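Local coordinates for Lactamase_B domain-containing protein (Pontibacter korlensis, PDB 6XFR) that probably hydrolyses beta-lactam antibiotics to substituted beta-amino acids, as a zinc-dependent class B1 metallo-beta-lactamase, at residues Trp18-Tyr23 with Ala44-Thr49; Gly35-Thr40 with Glu57-Trp62; Lys179-Ala184 with Ser212-Leu217. One frame throughout, in Å; residues are numbered along the deposited sequence.

Contact 1: Trp18-Tyr23 with Ala44-Thr49; sequences WIHTSY and AVLIDT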
ATOM      1  N   TRP B  18       6.437   3.935   8.621  1.00 20.58           N
ATOM      2  CA  TRP B  18       6.503   2.515   8.341  1.00 21.28           C
ATOM      3  C   TRP B  18       5.229   1.831   8.810  1.00 25.70           C
ATOM      4  O   TRP B  18       4.529   2.320   9.692  1.00 34.85           O
ATOM      5  CB  TRP B  18       7.688   1.864   9.045  1.00 20.58           C
ATOM      6  CG  TRP B  18       9.053   2.211   8.500  1.00 26.17           C
ATOM      7  CD1 TRP B  18       9.842   1.425   7.693  1.00 25.94           C
ATOM      8  CD2 TRP B  18       9.827   3.393   8.778  1.00 31.32           C
ATOM      9  NE1 TRP B  18      11.044   2.051   7.443  1.00 25.43           N
ATOM     10  CE2 TRP B  18      11.063   3.257   8.097  1.00 32.24           C
ATOM     11  CE3 TRP B  18       9.592   4.558   9.520  1.00 34.00           C
ATOM     12  CZ2 TRP B  18      12.053   4.253   8.128  1.00 32.10           C
ATOM     13  CZ3 TRP B  18      10.594   5.543   9.550  1.00 36.58           C
ATOM     14  CH2 TRP B  18      11.799   5.379   8.851  1.00 33.02           C
ATOM     15  N   ILE B  19       4.948   0.667   8.237  1.00 31.28           N
ATOM     16  CA  ILE B  19       3.917  -0.221   8.745  1.00 29.25           C
ATOM     17  C   ILE B  19       4.620  -1.462   9.248  1.00 30.20           C
ATOM     18  O   ILE B  19       5.377  -2.084   8.496  1.00 32.81           O
ATOM     19  CB  ILE B  19       2.871  -0.583   7.683  1.00 29.42           C
ATOM     20  CG1 ILE B  19       2.000   0.642   7.360  1.00 34.30           C
ATOM     21  CG2 ILE B  19       1.997  -1.719   8.175  1.00 23.82           C
ATOM     22  CD1 ILE B  19       1.316   0.553   6.012  1.00 34.18           C
ATOM     23  N   HIS B  20       4.419  -1.789  10.527  1.00 29.06           N
ATOM     24  CA  HIS B  20       4.874  -3.058  11.060  1.00 30.02           C
ATOM     25  C   HIS B  20       3.726  -4.048  10.974  1.00 30.36           C
ATOM     26  O   HIS B  20       2.556  -3.672  11.157  1.00 28.62           O
ATOM     27  CB  HIS B  20       5.407  -2.927  12.503  1.00 32.54           C
ATOM     28  CG  HIS B  20       4.414  -2.429  13.522  1.00 35.37           C
ATOM     29  ND1 HIS B  20       3.533  -3.266  14.181  1.00 25.16           N
ATOM     30  CD2 HIS B  20       4.215  -1.190  14.045  1.00 29.71           C
ATOM     31  CE1 HIS B  20       2.805  -2.554  15.025  1.00 24.84           C
ATOM     32  NE2 HIS B  20       3.196  -1.294  14.966  1.00 23.30           N
ATOM     33  N   THR B  21       4.056  -5.302  10.629  1.00 27.51           N
ATOM     34  CA  THR B  21       3.047  -6.342  10.445  1.00 29.37           C
ATOM     35  C   THR B  21       3.470  -7.549  11.259  1.00 32.71           C
ATOM     36  O   THR B  21       4.568  -8.082  11.073  1.00 34.97           O
ATOM     37  CB  THR B  21       2.815  -6.729   8.970  1.00 30.48           C
ATOM     38  OG1 THR B  21       2.312  -5.602   8.247  1.00 28.13           O
ATOM     39  CG2 THR B  21       1.761  -7.833   8.872  1.00 32.96           C
ATOM     40  N   SER B  22       2.602  -7.945  12.181  1.00 44.85           N
ATOM     41  CA  SER B  22       2.744  -9.145  12.992  1.00 46.43           C
ATOM     42  C   SER B  22       1.948 -10.266  12.339  1.00 41.64           C
ATOM     43  O   SER B  22       0.920 -10.033  11.698  1.00 38.96           O
ATOM     44  CB  SER B  22       2.214  -8.896  14.418  1.00 43.06           C
ATOM     45  OG  SER B  22       3.115  -8.193  15.258  1.00 38.71           O
ATOM     46  N   TYR B  23       2.404 -11.492  12.524  1.00 46.51           N
ATOM     47  CA  TYR B  23       1.679 -12.601  11.934  1.00 51.74           C
ATOM     48  C   TYR B  23       1.270 -13.577  13.021  1.00 59.45           C
ATOM     49  O   TYR B  23       1.920 -13.692  14.064  1.00 61.40           O
ATOM     50  CB  TYR B  23       2.501 -13.309  10.824  1.00 55.21           C
ATOM     51  CG  TYR B  23       2.834 -12.391   9.660  1.00 53.94           C
ATOM     52  CD1 TYR B  23       4.116 -11.875   9.505  1.00 58.25           C
ATOM     53  CD2 TYR B  23       1.860 -11.999   8.751  1.00 50.87           C
ATOM     54  CE1 TYR B  23       4.430 -11.007   8.467  1.00 57.44           C
ATOM     55  CE2 TYR B  23       2.159 -11.127   7.709  1.00 51.20           C
ATOM     56  CZ  TYR B  23       3.450 -10.634   7.567  1.00 55.61           C
ATOM     57  OH  TYR B  23       3.768  -9.784   6.522  1.00 54.31           O
ATOM     58  N   ALA B  44      11.052   8.054  17.984  1.00 41.66           N
ATOM     59  CA  ALA B  44      10.072   7.320  17.199  1.00 36.68           C
ATOM     60  C   ALA B  44       8.769   7.172  17.966  1.00 36.49           C
ATOM     61  O   ALA B  44       8.747   7.085  19.197  1.00 39.98           O
ATOM     62  CB  ALA B  44      10.606   5.942  16.782  1.00 26.95           C
ATOM     63  N   VAL B  45       7.677   7.183  17.224  1.00 34.43           N
ATOM     64  CA  VAL B  45       6.360   6.946  17.785  1.00 28.08           C
ATOM     65  C   VAL B  45       5.852   5.609  17.297  1.00 24.89           C
ATOM     66  O   VAL B  45       6.026   5.248  16.127  1.00 26.07           O
ATOM     67  CB  VAL B  45       5.366   8.059  17.449  1.00 27.40           C
ATOM     68  CG1 VAL B  45       3.962   7.611  17.810  1.00 28.03           C
ATOM     69  CG2 VAL B  45       5.769   9.275  18.200  1.00 30.30           C
ATOM     70  N   LEU B  46       5.240   4.879  18.215  1.00 26.15           N
ATOM     71  CA  LEU B  46       4.723   3.543  17.997  1.00 28.79           C
ATOM     72  C   LEU B  46       3.208   3.632  18.049  1.00 25.82           C
ATOM     73  O   LEU B  46       2.649   4.114  19.035  1.00 36.28           O
ATOM     74  CB  LEU B  46       5.245   2.602  19.077  1.00 35.75           C
ATOM     75  CG  LEU B  46       5.439   1.172  18.677  1.00 33.04           C
ATOM     76  CD1 LEU B  46       6.067   1.171  17.299  1.00 25.12           C
ATOM     77  CD2 LEU B  46       6.336   0.571  19.706  1.00 31.86           C
ATOM     78  N   ILE B  47       2.557   3.294  16.957  1.00 32.17           N
ATOM     79  CA  ILE B  47       1.106   3.176  16.932  1.00 40.66           C
ATOM     80  C   ILE B  47       0.806   1.689  16.844  1.00 43.56           C
ATOM     81  O   ILE B  47       1.005   1.069  15.788  1.00 43.07           O
ATOM     82  CB  ILE B  47       0.467   3.972  15.785  1.00 39.51           C
ATOM     83  CG1 ILE B  47       0.938   5.427  15.827  1.00 30.56           C
ATOM     84  CG2 ILE B  47      -1.059   3.902  15.877  1.00 39.34           C
ATOM     85  CD1 ILE B  47       0.644   6.102  17.093  1.00 27.72           C
ATOM     86  N   ASP B  48       0.315   1.135  17.960  1.00 42.09           N
ATOM     87  CA  ASP B  48       0.132  -0.298  18.161  1.00 49.20           C
ATOM     88  C   ASP B  48       1.433  -1.002  18.521  1.00 49.19           C
ATOM     89  O   ASP B  48       2.512  -0.639  18.035  1.00 48.10           O
ATOM     90  CB  ASP B  48      -0.463  -0.976  16.933  1.00 51.79           C
ATOM     91  CG  ASP B  48      -1.948  -0.787  16.846  1.00 68.08           C
ATOM     92  OD1 ASP B  48      -2.537  -1.252  15.846  1.00 74.29           O
ATOM     93  OD2 ASP B  48      -2.520  -0.154  17.774  1.00 76.83           O
ATOM     94  N   THR B  49       1.325  -1.999  19.392  1.00 46.47           N
ATOM     95  CA  THR B  49       2.409  -2.911  19.681  1.00 47.49           C
ATOM     96  C   THR B  49       2.354  -4.043  18.669  1.00 45.80           C
ATOM     97  O   THR B  49       1.407  -4.166  17.897  1.00 49.69           O
ATOM     98  CB  THR B  49       2.268  -3.446  21.108  1.00 47.80           C
ATOM     99  OG1 THR B  49       0.999  -4.118  21.222  1.00 44.37           O
ATOM    100  CG2 THR B  49       2.339  -2.314  22.129  1.00 41.03           C
TER
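His20 NE2 reaches over to two consecutive backbone carbonyls, Ile47 O and Asp48 O, and both bonds are weak. The one to Ile47 O is the straighter: NE2 and O are 3.3 Å apart with an N-H...O angle of 147°, and the oxygen lies at the ring edge, near the imidazole plane. Asp48 O is 3.2 Å from His20 NE2, but the angle falls to 123° and the oxygen approaches the ring obliquely. The single N-H is thus shared between two acceptors and fully aligned with neither. Next to it, His20 CE1 comes to 3.6 Å from Thr49 O, again near the ring plane, and this puts three successive carbonyl oxygens round one side of the imidazole. The ring gets there because CG sits between the backbone N and the carbonyl carbon (chi1 61°), which carries it across the CA of Gly35 instead of along its own strand.

Carbon packing fills in around these bonds. Asp48 CB lies 4.1 Å from His20 CE1, while Leu46 CD1 is 4.4 Å from His20 CD2 and meets the ring at a slant. The Asp48 carboxylate turns to other partners: OD1 forms a salt bridge with Lys83, and the Asp48 side chain lies about 6 Å from that of His78, a zinc ligand. Thr49 OG1 is hydrogen-bonded to Gly86 N. The contact lies where strand 43-47 ends and the chain passes on near the metal site.

In the sheet, strands 17-25 and 43-47 are not neighbours; strand 30-40 runs between them, antiparallel to both and pairing Gly35 with His20. The histidine bridges over that middle strand, beneath helix 53-67, whose Leu59 touches it.

Contact 2: Gly35-Thr40 with Glu57-Trp62; sequences GLIVST and EELLTW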
ATOM      1  N   GLY B  35       0.565  -2.149  12.446  1.00 23.45           N
ATOM      2  CA  GLY B  35       0.692  -0.906  13.181  1.00 22.01           C
ATOM      3  C   GLY B  35       1.543   0.063  12.375  1.00 25.21           C
ATOM      4  O   GLY B  35       1.999  -0.257  11.276  1.00 24.80           O
ATOM      5  N   LEU B  36       1.766   1.241  12.952  1.00 31.26           N
ATOM      6  CA  LEU B  36       2.643   2.245  12.358  1.00 24.85           C
ATOM      7  C   LEU B  36       3.862   2.481  13.236  1.00 30.21           C
ATOM      8  O   LEU B  36       3.804   2.379  14.470  1.00 24.26           O
ATOM      9  CB  LEU B  36       1.950   3.589  12.184  1.00 23.91           C
ATOM     10  CG  LEU B  36       0.875   3.766  11.135  1.00 26.94           C
ATOM     11  CD1 LEU B  36       0.540   5.269  11.013  1.00 22.07           C
ATOM     12  CD2 LEU B  36       1.364   3.192   9.827  1.00 26.95           C
ATOM     13  N   ILE B  37       4.965   2.814  12.572  1.00 33.64           N
ATOM     14  CA  ILE B  37       6.111   3.469  13.195  1.00 32.91           C
ATOM     15  C   ILE B  37       6.276   4.801  12.493  1.00 31.81           C
ATOM     16  O   ILE B  37       6.164   4.871  11.268  1.00 31.87           O
ATOM     17  CB  ILE B  37       7.402   2.642  13.080  1.00 35.10           C
ATOM     18  CG1 ILE B  37       7.109   1.148  13.192  1.00 30.10           C
ATOM     19  CG2 ILE B  37       8.434   3.131  14.096  1.00 37.25           C
ATOM     20  CD1 ILE B  37       8.294   0.295  12.913  1.00 27.07           C
ATOM     21  N   VAL B  38       6.454   5.858  13.270  1.00 27.45           N
ATOM     22  CA  VAL B  38       6.731   7.189  12.747  1.00 25.42           C
ATOM     23  C   VAL B  38       8.045   7.699  13.320  1.00 35.99           C
ATOM     24  O   VAL B  38       8.238   7.727  14.543  1.00 41.60           O
ATOM     25  CB  VAL B  38       5.561   8.147  13.009  1.00 22.46           C
ATOM     26  CG1 VAL B  38       5.852   9.495  12.373  1.00 23.99           C
ATOM     27  CG2 VAL B  38       4.325   7.543  12.364  1.00 32.22           C
ATOM     28  N   SER B  39       8.942   8.097  12.423  1.00 27.82           N
ATOM     29  CA  SER B  39      10.244   8.631  12.796  1.00 29.47           C
ATOM     30  C   SER B  39      10.165  10.148  12.850  1.00 25.63           C
ATOM     31  O   SER B  39       9.559  10.769  11.975  1.00 30.50           O
ATOM     32  CB  SER B  39      11.323   8.180  11.807  1.00 31.46           C
ATOM     33  OG  SER B  39      12.615   8.468  12.323  1.00 38.18           O
ATOM     34  N   THR B  40      10.716  10.737  13.906  1.00 27.53           N
ATOM     35  CA  THR B  40      10.716  12.189  14.071  1.00 30.15           C
ATOM     36  C   THR B  40      12.138  12.614  14.365  1.00 32.06           C
ATOM     37  O   THR B  40      13.038  11.781  14.513  1.00 31.51           O
ATOM     38  CB  THR B  40       9.750  12.698  15.174  1.00 31.92           C
ATOM     39  OG1 THR B  40      10.372  12.615  16.454  1.00 33.56           O
ATOM     40  CG2 THR B  40       8.461  11.885  15.218  1.00 30.13           C
ATOM     41  N   GLU B  57       9.180  -7.564  20.641  1.00 37.81           N
ATOM     42  CA  GLU B  57      10.625  -7.517  20.854  1.00 45.54           C
ATOM     43  C   GLU B  57      11.377  -7.341  19.536  1.00 46.21           C
ATOM     44  O   GLU B  57      12.325  -6.546  19.458  1.00 42.04           O
ATOM     45  CB  GLU B  57      11.095  -8.804  21.527  1.00 56.82           C
ATOM     46  CG  GLU B  57      10.297  -9.236  22.741  1.00 66.28           C
ATOM     47  CD  GLU B  57      10.809  -8.621  24.017  1.00 73.36           C
ATOM     48  OE1 GLU B  57      11.163  -9.387  24.951  1.00 82.00           O
ATOM     49  OE2 GLU B  57      10.854  -7.371  24.081  1.00 72.73           O
ATOM     50  N   GLU B  58      10.949  -8.064  18.487  1.00 50.98           N
ATOM     51  CA  GLU B  58      11.466  -7.867  17.129  1.00 46.58           C
ATOM     52  C   GLU B  58      11.280  -6.429  16.668  1.00 38.17           C
ATOM     53  O   GLU B  58      12.204  -5.811  16.127  1.00 37.94           O
ATOM     54  CB  GLU B  58      10.802  -8.849  16.160  1.00 50.01           C
ATOM     55  CG  GLU B  58      11.297 -10.283  16.301  1.00 64.03           C
ATOM     56  CD  GLU B  58      10.549 -11.301  15.421  1.00 75.74           C
ATOM     57  OE1 GLU B  58      10.987 -12.471  15.353  1.00 82.57           O
ATOM     58  OE2 GLU B  58       9.528 -10.938  14.798  1.00 77.83           O
ATOM     59  N   LEU B  59      10.074  -5.893  16.845  1.00 34.92           N
ATOM     60  CA  LEU B  59       9.811  -4.513  16.469  1.00 32.90           C
ATOM     61  C   LEU B  59      10.777  -3.564  17.173  1.00 32.96           C
ATOM     62  O   LEU B  59      11.388  -2.698  16.543  1.00 34.17           O
ATOM     63  CB  LEU B  59       8.349  -4.168  16.774  1.00 34.77           C
ATOM     64  CG  LEU B  59       7.772  -2.763  16.538  1.00 36.20           C
ATOM     65  CD1 LEU B  59       8.214  -2.211  15.215  1.00 43.80           C
ATOM     66  CD2 LEU B  59       6.270  -2.832  16.584  1.00 32.00           C
ATOM     67  N   LEU B  60      10.949  -3.713  18.478  1.00 34.88           N
ATOM     68  CA  LEU B  60      11.917  -2.856  19.152  1.00 43.38           C
ATOM     69  C   LEU B  60      13.310  -3.045  18.559  1.00 44.45           C
ATOM     70  O   LEU B  60      13.965  -2.072  18.168  1.00 48.67           O
ATOM     71  CB  LEU B  60      11.894  -3.113  20.661  1.00 35.31           C
ATOM     72  CG  LEU B  60      10.555  -2.671  21.289  1.00 33.50           C
ATOM     73  CD1 LEU B  60      10.398  -3.133  22.730  1.00 35.25           C
ATOM     74  CD2 LEU B  60      10.317  -1.186  21.164  1.00 32.01           C
ATOM     75  N   THR B  61      13.755  -4.291  18.411  1.00 38.31           N
ATOM     76  CA  THR B  61      15.083  -4.506  17.846  1.00 44.17           C
ATOM     77  C   THR B  61      15.203  -3.859  16.467  1.00 47.91           C
ATOM     78  O   THR B  61      16.212  -3.220  16.152  1.00 50.78           O
ATOM     79  CB  THR B  61      15.400  -6.007  17.785  1.00 43.61           C
ATOM     80  OG1 THR B  61      15.132  -6.597  19.065  1.00 44.73           O
ATOM     81  CG2 THR B  61      16.839  -6.234  17.435  1.00 46.68           C
ATOM     82  N   TRP B  62      14.168  -3.973  15.643  1.00 46.61           N
ATOM     83  CA  TRP B  62      14.213  -3.333  14.334  1.00 42.91           C
ATOM     84  C   TRP B  62      14.416  -1.828  14.456  1.00 37.22           C
ATOM     85  O   TRP B  62      15.298  -1.255  13.805  1.00 38.47           O
ATOM     86  CB  TRP B  62      12.927  -3.634  13.570  1.00 40.43           C
ATOM     87  CG  TRP B  62      12.983  -3.118  12.174  1.00 41.80           C
ATOM     88  CD1 TRP B  62      13.452  -3.776  11.074  1.00 41.36           C
ATOM     89  CD2 TRP B  62      12.581  -1.824  11.730  1.00 38.24           C
ATOM     90  NE1 TRP B  62      13.358  -2.968   9.960  1.00 42.22           N
ATOM     91  CE2 TRP B  62      12.822  -1.766  10.332  1.00 40.00           C
ATOM     92  CE3 TRP B  62      12.031  -0.711  12.372  1.00 40.66           C
ATOM     93  CZ2 TRP B  62      12.543  -0.644   9.567  1.00 40.49           C
ATOM     94  CZ3 TRP B  62      11.749   0.413  11.612  1.00 53.29           C
ATOM     95  CH2 TRP B  62      12.005   0.435  10.210  1.00 52.02           C
TER
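Of residues 35-40, Ile37 alone touches residues 57-62 of the helix, and it does so with its longer branch. CB points toward the helix but touches nothing in it. From there the side chain divides: CG2 stays back, while CG1, beside the backbone N and anti to the carbonyl carbon, heads for the helix and comes to 4.1 Å from Leu59 CD1. The second torsion is extended (chi2 173°), pushing CD1 outward as the leading atom. This methyl makes the main contacts, 3.4 Å from Leu59 CD1 and 3.7 Å from Trp62 CZ3, with Trp62 CE3 close behind.

The two helix residues receive it differently. Leu59 runs past Ile37 in the opposite direction, so the meeting is alongside, methyl against methyl. Trp62, with CG anti to its backbone N (chi1 -174°), brings the six-membered part of its indole to the tip, and the methyl meets the ring obliquely. No polar atom bridges the two segments. Trp62 also packs edge-to-face with Trp18 of strand 17-25, and Ile37 continues into Ile63 and Leu67 of the same helix, making one apolar layer.

Within the helix, Glu57 O takes two bonds from Thr61, from N and from OG1, on opposite faces of its carbonyl plane.

Helix 53-67 links strand 43-47 to the parallel strand 71-75 as a beta-alpha-beta crossover. A helix laid on the outer face of a sheet in this way is typical of the alpha-beta/beta-alpha sandwich of metallo-beta-lactamases.

Contact 3: Lys179-Ala184 with Ser212-Leu217; sequences KSWPLA and SHTLSL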
ATOM      1  N   LYS B 179     -24.255  -1.743  15.639  1.00 47.35           N
ATOM      2  CA  LYS B 179     -25.191  -0.652  15.445  1.00 49.50           C
ATOM      3  C   LYS B 179     -24.476   0.689  15.336  1.00 52.65           C
ATOM      4  O   LYS B 179     -24.949   1.580  14.622  1.00 52.34           O
ATOM      5  CB  LYS B 179     -26.197  -0.657  16.599  1.00 54.57           C
ATOM      6  CG  LYS B 179     -27.613  -0.307  16.204  1.00 58.71           C
ATOM      7  CD  LYS B 179     -27.772   1.201  16.288  1.00 67.59           C
ATOM      8  CE  LYS B 179     -29.219   1.600  16.328  1.00 65.47           C
ATOM      9  NZ  LYS B 179     -29.920   0.926  15.204  1.00 66.29           N
ATOM     10  N   SER B 180     -23.328   0.843  16.006  1.00 51.80           N
ATOM     11  CA  SER B 180     -22.594   2.104  15.997  1.00 49.19           C
ATOM     12  C   SER B 180     -21.544   2.179  14.905  1.00 46.07           C
ATOM     13  O   SER B 180     -21.285   3.270  14.390  1.00 37.59           O
ATOM     14  CB  SER B 180     -21.937   2.348  17.358  1.00 56.46           C
ATOM     15  OG  SER B 180     -21.236   3.587  17.375  1.00 61.08           O
ATOM     16  N   TRP B 181     -20.929   1.045  14.559  1.00 49.53           N
ATOM     17  CA  TRP B 181     -19.883   0.973  13.532  1.00 33.20           C
ATOM     18  C   TRP B 181     -20.181   1.805  12.286  1.00 35.90           C
ATOM     19  O   TRP B 181     -19.300   2.561  11.861  1.00 36.88           O
ATOM     20  CB  TRP B 181     -19.707  -0.503  13.153  1.00 32.57           C
ATOM     21  CG  TRP B 181     -18.326  -0.886  12.720  1.00 33.24           C
ATOM     22  CD1 TRP B 181     -17.391  -0.090  12.119  1.00 27.24           C
ATOM     23  CD2 TRP B 181     -17.728  -2.172  12.862  1.00 29.73           C
ATOM     24  NE1 TRP B 181     -16.254  -0.802  11.886  1.00 28.21           N
ATOM     25  CE2 TRP B 181     -16.436  -2.087  12.328  1.00 36.97           C
ATOM     26  CE3 TRP B 181     -18.163  -3.392  13.394  1.00 32.11           C
ATOM     27  CZ2 TRP B 181     -15.560  -3.178  12.318  1.00 36.45           C
ATOM     28  CZ3 TRP B 181     -17.308  -4.459  13.386  1.00 34.98           C
ATOM     29  CH2 TRP B 181     -16.014  -4.351  12.853  1.00 35.54           C
ATOM     30  N   PRO B 182     -21.390   1.751  11.705  1.00 45.85           N
ATOM     31  CA  PRO B 182     -21.668   2.559  10.499  1.00 41.09           C
ATOM     32  C   PRO B 182     -21.512   4.056  10.702  1.00 44.27           C
ATOM     33  O   PRO B 182     -21.000   4.748   9.816  1.00 49.43           O
ATOM     34  CB  PRO B 182     -23.126   2.203  10.182  1.00 39.23           C
ATOM     35  CG  PRO B 182     -23.372   0.925  10.885  1.00 39.82           C
ATOM     36  CD  PRO B 182     -22.542   0.917  12.102  1.00 38.16           C
ATOM     37  N   LEU B 183     -21.970   4.587  11.831  1.00 45.39           N
ATOM     38  CA  LEU B 183     -21.815   6.011  12.084  1.00 44.49           C
ATOM     39  C   LEU B 183     -20.360   6.363  12.395  1.00 36.74           C
ATOM     40  O   LEU B 183     -19.901   7.463  12.071  1.00 38.69           O
ATOM     41  CB  LEU B 183     -22.766   6.422  13.217  1.00 52.30           C
ATOM     42  CG  LEU B 183     -24.202   5.949  12.928  1.00 52.64           C
ATOM     43  CD1 LEU B 183     -25.166   6.266  14.047  1.00 53.35           C
ATOM     44  CD2 LEU B 183     -24.705   6.523  11.597  1.00 48.28           C
ATOM     45  N   ALA B 184     -19.609   5.447  12.996  1.00 33.34           N
ATOM     46  CA  ALA B 184     -18.197   5.727  13.229  1.00 36.39           C
ATOM     47  C   ALA B 184     -17.447   5.870  11.911  1.00 37.15           C
ATOM     48  O   ALA B 184     -16.599   6.760  11.767  1.00 27.19           O
ATOM     49  CB  ALA B 184     -17.576   4.632  14.096  1.00 40.33           C
ATOM     50  N   SER B 212     -15.650   3.434   2.433  1.00 31.85           N
ATOM     51  CA  SER B 212     -16.910   3.059   1.799  1.00 38.47           C
ATOM     52  C   SER B 212     -17.106   1.543   1.769  1.00 34.29           C
ATOM     53  O   SER B 212     -18.233   1.081   1.970  1.00 35.85           O
ATOM     54  CB  SER B 212     -17.015   3.657   0.390  1.00 34.95           C
ATOM     55  OG  SER B 212     -15.769   3.689  -0.252  1.00 40.36           O
ATOM     56  N   HIS B 213     -16.031   0.750   1.585  1.00 30.39           N
ATOM     57  CA  HIS B 213     -16.187  -0.709   1.582  1.00 36.78           C
ATOM     58  C   HIS B 213     -16.599  -1.217   2.961  1.00 43.04           C
ATOM     59  O   HIS B 213     -17.406  -2.153   3.076  1.00 44.88           O
ATOM     60  CB  HIS B 213     -14.905  -1.411   1.107  1.00 30.64           C
ATOM     61  CG  HIS B 213     -14.948  -2.912   1.216  1.00 31.89           C
ATOM     62  ND1 HIS B 213     -15.803  -3.695   0.468  1.00 35.28           N
ATOM     63  CD2 HIS B 213     -14.229  -3.775   1.982  1.00 33.69           C
ATOM     64  CE1 HIS B 213     -15.629  -4.968   0.782  1.00 35.58           C
ATOM     65  NE2 HIS B 213     -14.670  -5.048   1.688  1.00 36.35           N
ATOM     66  N   THR B 214     -16.035  -0.644   4.018  1.00 37.05           N
ATOM     67  CA  THR B 214     -16.474  -1.043   5.344  1.00 40.06           C
ATOM     68  C   THR B 214     -17.936  -0.672   5.564  1.00 39.99           C
ATOM     69  O   THR B 214     -18.735  -1.511   5.997  1.00 50.83           O
ATOM     70  CB  THR B 214     -15.566  -0.403   6.383  1.00 43.00           C
ATOM     71  OG1 THR B 214     -14.239  -0.944   6.217  1.00 39.62           O
ATOM     72  CG2 THR B 214     -16.079  -0.671   7.790  1.00 38.74           C
ATOM     73  N   LEU B 215     -18.334   0.534   5.140  1.00 30.45           N
ATOM     74  CA  LEU B 215     -19.746   0.901   5.183  1.00 32.49           C
ATOM     75  C   LEU B 215     -20.622  -0.120   4.459  1.00 35.94           C
ATOM     76  O   LEU B 215     -21.712  -0.473   4.925  1.00 37.30           O
ATOM     77  CB  LEU B 215     -19.932   2.272   4.540  1.00 37.71           C
ATOM     78  CG  LEU B 215     -21.028   3.101   5.183  1.00 43.63           C
ATOM     79  CD1 LEU B 215     -20.540   3.483   6.586  1.00 42.72           C
ATOM     80  CD2 LEU B 215     -21.368   4.309   4.331  1.00 38.60           C
ATOM     81  N   SER B 216     -20.165  -0.589   3.303  1.00 35.63           N
ATOM     82  CA  SER B 216     -20.934  -1.553   2.534  1.00 38.96           C
ATOM     83  C   SER B 216     -21.088  -2.879   3.284  1.00 38.71           C
ATOM     84  O   SER B 216     -22.167  -3.481   3.283  1.00 41.65           O
ATOM     85  CB  SER B 216     -20.253  -1.741   1.176  1.00 39.71           C
ATOM     86  OG  SER B 216     -20.783  -2.849   0.471  1.00 55.51           O
ATOM     87  N   LEU B 217     -20.014  -3.367   3.904  1.00 35.95           N
ATOM     88  CA  LEU B 217     -20.096  -4.610   4.668  1.00 47.21           C
ATOM     89  C   LEU B 217     -21.074  -4.513   5.841  1.00 46.48           C
ATOM     90  O   LEU B 217     -21.730  -5.502   6.183  1.00 48.66           O
ATOM     91  CB  LEU B 217     -18.705  -4.999   5.184  1.00 42.82           C
ATOM     92  CG  LEU B 217     -17.667  -5.474   4.172  1.00 35.74           C
ATOM     93  CD1 LEU B 217     -16.377  -5.772   4.907  1.00 31.80           C
ATOM     94  CD2 LEU B 217     -18.157  -6.682   3.392  1.00 37.20           C
TER
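Trp181 meets Thr214, and Pro182 meets Leu215, where two outer helices of the alpha-beta/beta-alpha sandwich, 181-191 and 209-217, pack together. The chains are nearest at Pro182 CA and Leu215 CA, 5.9 Å apart, and few side-chain atoms meet there.

Trp181 holds chi1 at -150° and a small chi2 of -28°, which brings the pyrrole part of the indole toward the other helix. Thr214 crosses it at about a right angle and offers its methyl, CG2, 4.1 Å from Trp181 NE1. The hydroxyl branch of Thr214 has polar partners of its own: OG1 is hydrogen-bonded to Leu210 O and Lys163 N. Trp181 NE1 is hydrogen-bonded to Leu161 O. With its side chain about 4 Å from that of His141, a zinc ligand, Trp181 lies close to the metal site.

Leu215 has chi1 at -146°, and this conformation swings one branch over the first turn of helix 181-191, setting CD1 4.2 Å from Pro182 CA and 3.5 Å from Pro182 O.

In the fold
Contacts 1 and 2 share one sheet and touch directly: strand 30-40, which supplies 35-40, pairs with both strands of contact 1, and their centres are 5 Å apart. Both are buried. Contact 1 is polar, an imidazole set against carbonyls at a strand end near the zinc site, whereas contact 2 is wholly apolar, packing helix 53-67 onto the same sheet. Contact 3 stands apart, about 30 Å from contact 2 between centres and across the middle of the chain from it. It joins helix to helix and is only partly buried. Contact 1 alone has hydrogen bonds between its segments, both weak; contacts 2 and 3 have none. Yet contacts 1 and 3 both come near zinc ligands, one by way of Asp48, the other through Trp181.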